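Local coordinates for protein N-terminus Plasma serine protease inhibitor (Homo sapiens, PDB 3DY0) that inhibits serine proteases in body fluids and secretions in a heparin-dependent way, acting as a serpin that binds them irreversibly and helps regulate haemostasis, at residues Leu43-Gly48 with Val110-Thr115; Gln54-Leu59 with Lys69-Gly74. All coordinates share one frame; numbering follows the deposited sequence. Where two conformers were deposited one is given.

Contact 1 (Leu43-Gly48 with Val110-Thr115) and contact 2 (Gln54-Leu59 with Lys69-Gly74) lie on one side of the serpin body, their centres about 12 Å apart. They involve four successive helices, 33-45, 49-58, 65-81 and 107-117, the inner pair meeting in contact 2 and the outer pair in contact 1. His72 connects them: Leu45 CD2 packs against its CE1 at 3.5 Å, while ND1 bonds to the hydroxyl of Tyr117. Between the first two helices, Leu43 CG lies 3.9 Å from Ile55 CD1. The glycan site formed by Asn213, Lys249 and Lys253 includes no residue of either contact.

Contact 1 (Leu43-Gly48 with Val110-Thr115); sequences LSLGAG and VSAMKT
Leu45 meets Ala112 and Met113 with no flat side chain on either side; the flat group that matters here is the peptide carbonyl of Ser111, just before Ala112. Its two faces are both used. Thr115 N approaches from one face as the usual helical donor, and Thr115 OG1 lies 3.1 Å from Ser111 O on the opposite face, tilted 31° from the carbonyl plane. Two bonds therefore grip Ser111 O and tie the threonine side chain back to its own helix.

Across the contact, a single methyl does the touching. Leu45 CD1 lies between two partners, 4.0 Å from Ala112 CB and 3.9 Å from Met113 SD. The CB of Leu45 already faces helix 107-117, and CG, beside the backbone N and anti to the carbonyl carbon (chi1 -72°), then sets where the branch goes. Met113 starts out in the same way but bends at both chi2 and chi3, which brings its sulfur to the leucine methyl, the two side chains crossing at a slant. The methyl side chain of Ala112 meets Leu45 where the alpha carbons of the two residues are 7.5 Å apart. The same leucine also touches Phe109, Leu116 and Tyr117 of helix 107-117, and His72 on helix 65-81.

The contact joins helix 33-45, through Leu45, to helix 107-117 of the serpin body. Purely apolar and undirected, it depends on how well a methyl group, a methyl side chain and a thioether fit together, while the side-chain bond of Thr115 stays within its own helix.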
ATOM      1  N   LEU A  43       8.359   5.296  12.180  1.00  9.44           N
ATOM      2  CA  LEU A  43       8.942   6.630  12.204  1.00 10.72           C
ATOM      3  C   LEU A  43       8.556   7.357  13.494  1.00 11.24           C
ATOM      4  O   LEU A  43       9.374   8.073  14.075  1.00 12.33           O
ATOM      5  CB  LEU A  43       8.474   7.430  10.982  1.00 11.67           C
ATOM      6  CG  LEU A  43       8.994   8.861  10.819  1.00 11.26           C
ATOM      7  CD1 LEU A  43      10.522   8.866  10.794  1.00 12.53           C
ATOM      8  CD2 LEU A  43       8.441   9.453   9.530  1.00 12.17           C
ATOM      9  N   SER A  44       7.323   7.160  13.956  1.00 11.86           N
ATOM     10  CA  SER A  44       6.868   7.821  15.177  1.00 11.51           C
ATOM     11  C   SER A  44       7.641   7.367  16.415  1.00 13.47           C
ATOM     12  O   SER A  44       7.701   8.091  17.409  1.00 12.50           O
ATOM     13  CB  SER A  44       5.361   7.600  15.398  1.00 11.90           C
ATOM     14  OG  SER A  44       5.071   6.312  15.920  1.00 11.67           O
ATOM     15  N   LEU A  45       8.244   6.184  16.356  1.00 12.93           N
ATOM     16  CA  LEU A  45       8.997   5.672  17.498  1.00 15.16           C
ATOM     17  C   LEU A  45      10.120   6.613  17.910  1.00 17.62           C
ATOM     18  O   LEU A  45      10.447   6.722  19.095  1.00 20.26           O
ATOM     19  CB  LEU A  45       9.589   4.299  17.183  1.00 14.11           C
ATOM     20  CG  LEU A  45       8.613   3.122  17.112  1.00 12.18           C
ATOM     21  CD1 LEU A  45       9.368   1.877  16.652  1.00 12.75           C
ATOM     22  CD2 LEU A  45       7.968   2.891  18.481  1.00 13.93           C
ATOM     23  N   GLY A  46      10.709   7.289  16.931  1.00 17.89           N
ATOM     24  CA  GLY A  46      11.799   8.198  17.234  1.00 18.97           C
ATOM     25  C   GLY A  46      11.458   9.657  17.023  1.00 18.59           C
ATOM     26  O   GLY A  46      12.353  10.496  16.920  1.00 20.41           O
ATOM     27  N   ALA A  47      10.167   9.964  16.954  1.00 16.71           N
ATOM     28  CA  ALA A  47       9.726  11.339  16.759  1.00 16.11           C
ATOM     29  C   ALA A  47       9.294  11.949  18.084  1.00 16.47           C
ATOM     30  O   ALA A  47       8.944  11.235  19.024  1.00 16.96           O
ATOM     31  CB  ALA A  47       8.572  11.383  15.767  1.00 14.31           C
ATOM     32  N   GLY A  48       9.317  13.275  18.155  1.00 15.58           N
ATOM     33  CA  GLY A  48       8.908  13.948  19.372  1.00 17.31           C
ATOM     34  C   GLY A  48       8.034  15.153  19.089  1.00 16.90           C
ATOM     35  O   GLY A  48       7.855  15.536  17.936  1.00 16.14           O
ATOM     36  N   VAL A 110      16.437   1.556  18.431  1.00 14.62           N
ATOM     37  CA  VAL A 110      16.856   0.292  17.841  1.00 16.03           C
ATOM     38  C   VAL A 110      16.162  -0.886  18.525  1.00 15.47           C
ATOM     39  O   VAL A 110      15.733  -1.829  17.861  1.00 15.67           O
ATOM     40  CB  VAL A 110      18.386   0.118  17.931  1.00 17.37           C
ATOM     41  CG1 VAL A 110      18.784  -1.255  17.414  1.00 18.03           C
ATOM     42  CG2 VAL A 110      19.071   1.200  17.123  1.00 18.46           C
ATOM     43  N   SER A 111      16.045  -0.827  19.848  0.50 15.06           N
ATOM     44  CA  SER A 111      15.398  -1.895  20.605  0.50 15.37           C
ATOM     45  C   SER A 111      13.914  -2.001  20.269  0.50 14.27           C
ATOM     46  O   SER A 111      13.378  -3.099  20.120  0.50 14.41           O
ATOM     47  CB  SER A 111      15.569  -1.664  22.109  0.50 15.73           C
ATOM     48  OG  SER A 111      16.926  -1.806  22.496  0.50 17.06           O
ATOM     49  N   ALA A 112      13.250  -0.854  20.152  1.00 13.96           N
ATOM     50  CA  ALA A 112      11.830  -0.830  19.829  1.00 12.66           C
ATOM     51  C   ALA A 112      11.602  -1.387  18.429  1.00 12.15           C
ATOM     52  O   ALA A 112      10.652  -2.133  18.189  1.00 13.85           O
ATOM     53  CB  ALA A 112      11.298   0.596  19.920  1.00 11.89           C
ATOM     54  N   MET A 113      12.480  -1.018  17.503  1.00 12.10           N
ATOM     55  CA  MET A 113      12.367  -1.489  16.130  1.00 11.96           C
ATOM     56  C   MET A 113      12.522  -3.003  16.043  1.00 12.64           C
ATOM     57  O   MET A 113      11.791  -3.666  15.311  1.00 12.31           O
ATOM     58  CB  MET A 113      13.412  -0.797  15.252  1.00 11.18           C
ATOM     59  CG  MET A 113      13.074   0.653  14.918  1.00 11.30           C
ATOM     60  SD  MET A 113      11.701   0.783  13.728  1.00 12.31           S
ATOM     61  CE  MET A 113      12.592   0.582  12.210  1.00 13.30           C
ATOM     62  N   LYS A 114      13.467  -3.551  16.801  1.00 12.77           N
ATOM     63  CA  LYS A 114      13.693  -4.991  16.790  1.00 14.59           C
ATOM     64  C   LYS A 114      12.572  -5.761  17.481  1.00 15.22           C
ATOM     65  O   LYS A 114      12.124  -6.793  16.983  1.00 16.09           O
ATOM     66  CB  LYS A 114      15.041  -5.317  17.448  1.00 14.37           C
ATOM     67  CG  LYS A 114      16.241  -4.871  16.616  1.00 15.07           C
ATOM     68  CD  LYS A 114      17.575  -5.153  17.309  1.00 17.52           C
ATOM     69  CE  LYS A 114      18.746  -4.657  16.465  1.00 17.44           C
ATOM     70  NZ  LYS A 114      20.057  -4.832  17.157  1.00 20.32           N
ATOM     71  N   THR A 115      12.108  -5.247  18.616  1.00 15.50           N
ATOM     72  CA  THR A 115      11.057  -5.904  19.389  1.00 16.89           C
ATOM     73  C   THR A 115       9.645  -5.761  18.831  1.00 16.15           C
ATOM     74  O   THR A 115       8.910  -6.743  18.718  1.00 15.97           O
ATOM     75  CB  THR A 115      11.048  -5.388  20.840  1.00 19.63           C
ATOM     76  OG1 THR A 115      12.320  -5.646  21.445  1.00 22.76           O
ATOM     77  CG2 THR A 115       9.959  -6.084  21.652  1.00 22.32           C
TER

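Contact 2 (Gln54-Leu59 with Lys69-Gly74)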
ATOM      1  N   GLN A  54       1.797  15.063  14.591  1.00 12.68           N
ATOM      2  CA  GLN A  54       1.284  15.052  13.226  1.00 12.80           C
ATOM      3  C   GLN A  54       1.220  13.646  12.662  1.00 11.32           C
ATOM      4  O   GLN A  54       0.263  13.292  11.976  1.00 12.63           O
ATOM      5  CB  GLN A  54       2.150  15.914  12.313  1.00 13.28           C
ATOM      6  CG  GLN A  54       2.220  17.374  12.710  1.00 13.92           C
ATOM      7  CD  GLN A  54       3.043  18.183  11.733  1.00 12.84           C
ATOM      8  OE1 GLN A  54       3.906  17.643  11.045  1.00 11.87           O
ATOM      9  NE2 GLN A  54       2.786  19.487  11.670  1.00 16.02           N
ATOM     10  N   ILE A  55       2.240  12.842  12.942  1.00 11.43           N
ATOM     11  CA  ILE A  55       2.254  11.477  12.426  1.00 10.09           C
ATOM     12  C   ILE A  55       1.124  10.638  13.017  1.00 11.27           C
ATOM     13  O   ILE A  55       0.416   9.944  12.287  1.00 10.86           O
ATOM     14  CB  ILE A  55       3.604  10.783  12.698  1.00  9.00           C
ATOM     15  CG1 ILE A  55       4.719  11.497  11.932  1.00 10.70           C
ATOM     16  CG2 ILE A  55       3.535   9.318  12.261  1.00 11.24           C
ATOM     17  CD1 ILE A  55       6.113  11.029  12.296  1.00 12.01           C
ATOM     18  N   LEU A  56       0.940  10.704  14.332  1.00 11.60           N
ATOM     19  CA  LEU A  56      -0.123   9.923  14.955  1.00 12.60           C
ATOM     20  C   LEU A  56      -1.506  10.393  14.511  1.00 13.21           C
ATOM     21  O   LEU A  56      -2.391   9.578  14.248  1.00 12.84           O
ATOM     22  CB  LEU A  56      -0.007   9.980  16.482  1.00 13.25           C
ATOM     23  CG  LEU A  56       1.286   9.408  17.071  1.00 14.59           C
ATOM     24  CD1 LEU A  56       1.205   9.445  18.591  1.00 15.51           C
ATOM     25  CD2 LEU A  56       1.489   7.979  16.592  1.00 17.07           C
ATOM     26  N   GLU A  57      -1.698  11.707  14.420  1.00 12.98           N
ATOM     27  CA  GLU A  57      -2.987  12.230  13.991  1.00 14.81           C
ATOM     28  C   GLU A  57      -3.232  11.877  12.528  1.00 14.13           C
ATOM     29  O   GLU A  57      -4.362  11.590  12.135  1.00 14.58           O
ATOM     30  CB  GLU A  57      -3.046  13.748  14.186  1.00 17.50           C
ATOM     31  CG  GLU A  57      -3.004  14.179  15.644  1.00 23.21           C
ATOM     32  CD  GLU A  57      -3.307  15.655  15.831  1.00 27.64           C
ATOM     33  OE1 GLU A  57      -3.200  16.141  16.976  1.00 30.94           O
ATOM     34  OE2 GLU A  57      -3.660  16.327  14.837  1.00 29.90           O
ATOM     35  N   GLY A  58      -2.167  11.883  11.731  1.00 13.79           N
ATOM     36  CA  GLY A  58      -2.292  11.548  10.323  1.00 13.27           C
ATOM     37  C   GLY A  58      -2.715  10.105  10.114  1.00 13.23           C
ATOM     38  O   GLY A  58      -3.384   9.771   9.132  1.00 13.39           O
ATOM     39  N   LEU A  59      -2.318   9.243  11.045  1.00 13.10           N
ATOM     40  CA  LEU A  59      -2.659   7.827  10.985  1.00 12.11           C
ATOM     41  C   LEU A  59      -4.087   7.593  11.470  1.00 15.55           C
ATOM     42  O   LEU A  59      -4.606   6.477  11.387  1.00 15.83           O
ATOM     43  CB  LEU A  59      -1.676   7.016  11.838  1.00 12.44           C
ATOM     44  CG  LEU A  59      -0.272   6.857  11.245  1.00 12.52           C
ATOM     45  CD1 LEU A  59       0.655   6.197  12.255  1.00 13.04           C
ATOM     46  CD2 LEU A  59      -0.358   6.025   9.969  1.00 13.00           C
ATOM     47  N   LYS A  69      -0.010   2.996  22.162  1.00 19.28           N
ATOM     48  CA  LYS A  69       0.466   1.683  22.576  1.00 19.81           C
ATOM     49  C   LYS A  69      -0.202   0.610  21.723  1.00 19.23           C
ATOM     50  O   LYS A  69       0.448  -0.338  21.275  1.00 19.43           O
ATOM     51  CB  LYS A  69       0.140   1.445  24.054  1.00 21.29           C
ATOM     52  CG  LYS A  69       0.473   0.047  24.558  1.00 24.48           C
ATOM     53  CD  LYS A  69      -0.001  -0.134  25.994  1.00 26.95           C
ATOM     54  CE  LYS A  69       0.213  -1.559  26.481  1.00 27.00           C
ATOM     55  NZ  LYS A  69      -0.273  -1.740  27.882  1.00 29.26           N
ATOM     56  N   GLU A  70      -1.501   0.771  21.494  1.00 18.45           N
ATOM     57  CA  GLU A  70      -2.266  -0.181  20.701  1.00 18.82           C
ATOM     58  C   GLU A  70      -1.811  -0.181  19.250  1.00 16.94           C
ATOM     59  O   GLU A  70      -1.853  -1.212  18.581  1.00 17.70           O
ATOM     60  CB  GLU A  70      -3.760   0.149  20.780  1.00 21.24           C
ATOM     61  CG  GLU A  70      -4.666  -0.740  19.931  1.00 25.21           C
ATOM     62  CD  GLU A  70      -4.459  -2.223  20.189  1.00 27.05           C
ATOM     63  OE1 GLU A  70      -4.273  -2.606  21.363  1.00 29.00           O
ATOM     64  OE2 GLU A  70      -4.498  -3.008  19.217  1.00 28.81           O
ATOM     65  N   LEU A  71      -1.386   0.980  18.762  1.00 15.44           N
ATOM     66  CA  LEU A  71      -0.917   1.080  17.384  1.00 14.43           C
ATOM     67  C   LEU A  71       0.246   0.113  17.179  1.00 13.07           C
ATOM     68  O   LEU A  71       0.228  -0.717  16.267  1.00 13.10           O
ATOM     69  CB  LEU A  71      -0.450   2.509  17.077  1.00 14.19           C
ATOM     70  CG  LEU A  71       0.257   2.723  15.730  1.00 14.61           C
ATOM     71  CD1 LEU A  71      -0.717   2.497  14.590  1.00 15.56           C
ATOM     72  CD2 LEU A  71       0.831   4.136  15.665  1.00 15.30           C
ATOM     73  N   HIS A  72       1.254   0.223  18.036  1.00 12.82           N
ATOM     74  CA  HIS A  72       2.426  -0.635  17.929  1.00 11.24           C
ATOM     75  C   HIS A  72       2.126  -2.082  18.276  1.00 12.86           C
ATOM     76  O   HIS A  72       2.633  -2.988  17.623  1.00 12.66           O
ATOM     77  CB  HIS A  72       3.556  -0.103  18.812  1.00 11.30           C
ATOM     78  CG  HIS A  72       3.976   1.292  18.471  1.00 11.88           C
ATOM     79  ND1 HIS A  72       4.418   1.651  17.214  1.00 11.56           N
ATOM     80  CD2 HIS A  72       4.007   2.422  19.217  1.00 13.63           C
ATOM     81  CE1 HIS A  72       4.702   2.941  17.202  1.00 11.31           C
ATOM     82  NE2 HIS A  72       4.461   3.434  18.405  1.00 13.10           N
ATOM     83  N   ARG A  73       1.301  -2.302  19.298  1.00 13.52           N
ATOM     84  CA  ARG A  73       0.949  -3.664  19.694  1.00 15.84           C
ATOM     85  C   ARG A  73       0.242  -4.364  18.537  1.00 14.10           C
ATOM     86  O   ARG A  73       0.500  -5.536  18.258  1.00 15.53           O
ATOM     87  CB  ARG A  73       0.026  -3.647  20.917  1.00 17.48           C
ATOM     88  CG  ARG A  73      -0.224  -5.025  21.520  1.00 20.94           C
ATOM     89  CD  ARG A  73      -1.599  -5.104  22.163  1.00 24.25           C
ATOM     90  NE  ARG A  73      -2.665  -5.023  21.165  1.00 28.18           N
ATOM     91  CZ  ARG A  73      -2.890  -5.944  20.234  1.00 28.52           C
ATOM     92  NH1 ARG A  73      -3.878  -5.784  19.364  1.00 30.36           N
ATOM     93  NH2 ARG A  73      -2.133  -7.033  20.177  1.00 32.03           N
ATOM     94  N   GLY A  74      -0.650  -3.640  17.867  1.00 13.18           N
ATOM     95  CA  GLY A  74      -1.376  -4.202  16.742  1.00 12.43           C
ATOM     96  C   GLY A  74      -0.456  -4.609  15.605  1.00 12.84           C
ATOM     97  O   GLY A  74      -0.622  -5.679  15.018  1.00 12.83           O
TER
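Apolar contact comes first: Leu71 on helix 65-81 presents its CD2 to Leu56 of helix 49-58 and to Leu59, which follows it. This methyl of Leu71 is 4.0 Å from Leu56 CD2 and equally 4.0 Å from Leu59 CD1, so one branch of Leu71 serves both partners. The side chain of Leu59 crosses that of Leu71 at about a right angle, whereas Leu56 meets it at a slant. The CB of Leu71 already faces the two leucines, and its CG, anti to the backbone N (chi1 172°), then sets where the branch goes; Leu56 and Leu59 both carry CG beside theirs. Leu61, in the loop joining the helices, also touches Leu71.

The salt bridge of these segments lies within helix 65-81. Arg73 grips Glu70 side-on, with one nitrogen to each carboxylate oxygen. Arg73 NE gives a nearly straight bond to Glu70 OE1 (2.9 Å, 174°), lying in the guanidinium plane but 28° out of the carboxylate plane. Arg73 NH1 completes the salt bridge to Glu70 OE2 at 2.8 Å, using the syn lone pair through a more bent bond. Gln77 OE1 receives a further bond from Arg73 NH2, holding the guanidinium at another corner.

The two chemistries are thus separated: methyl contacts join two consecutive helices, 49-58 and 65-81, at the serpin surface, while the ion pair lies on the exposed flank of helix 65-81 and probably steadies that helix rather than the join.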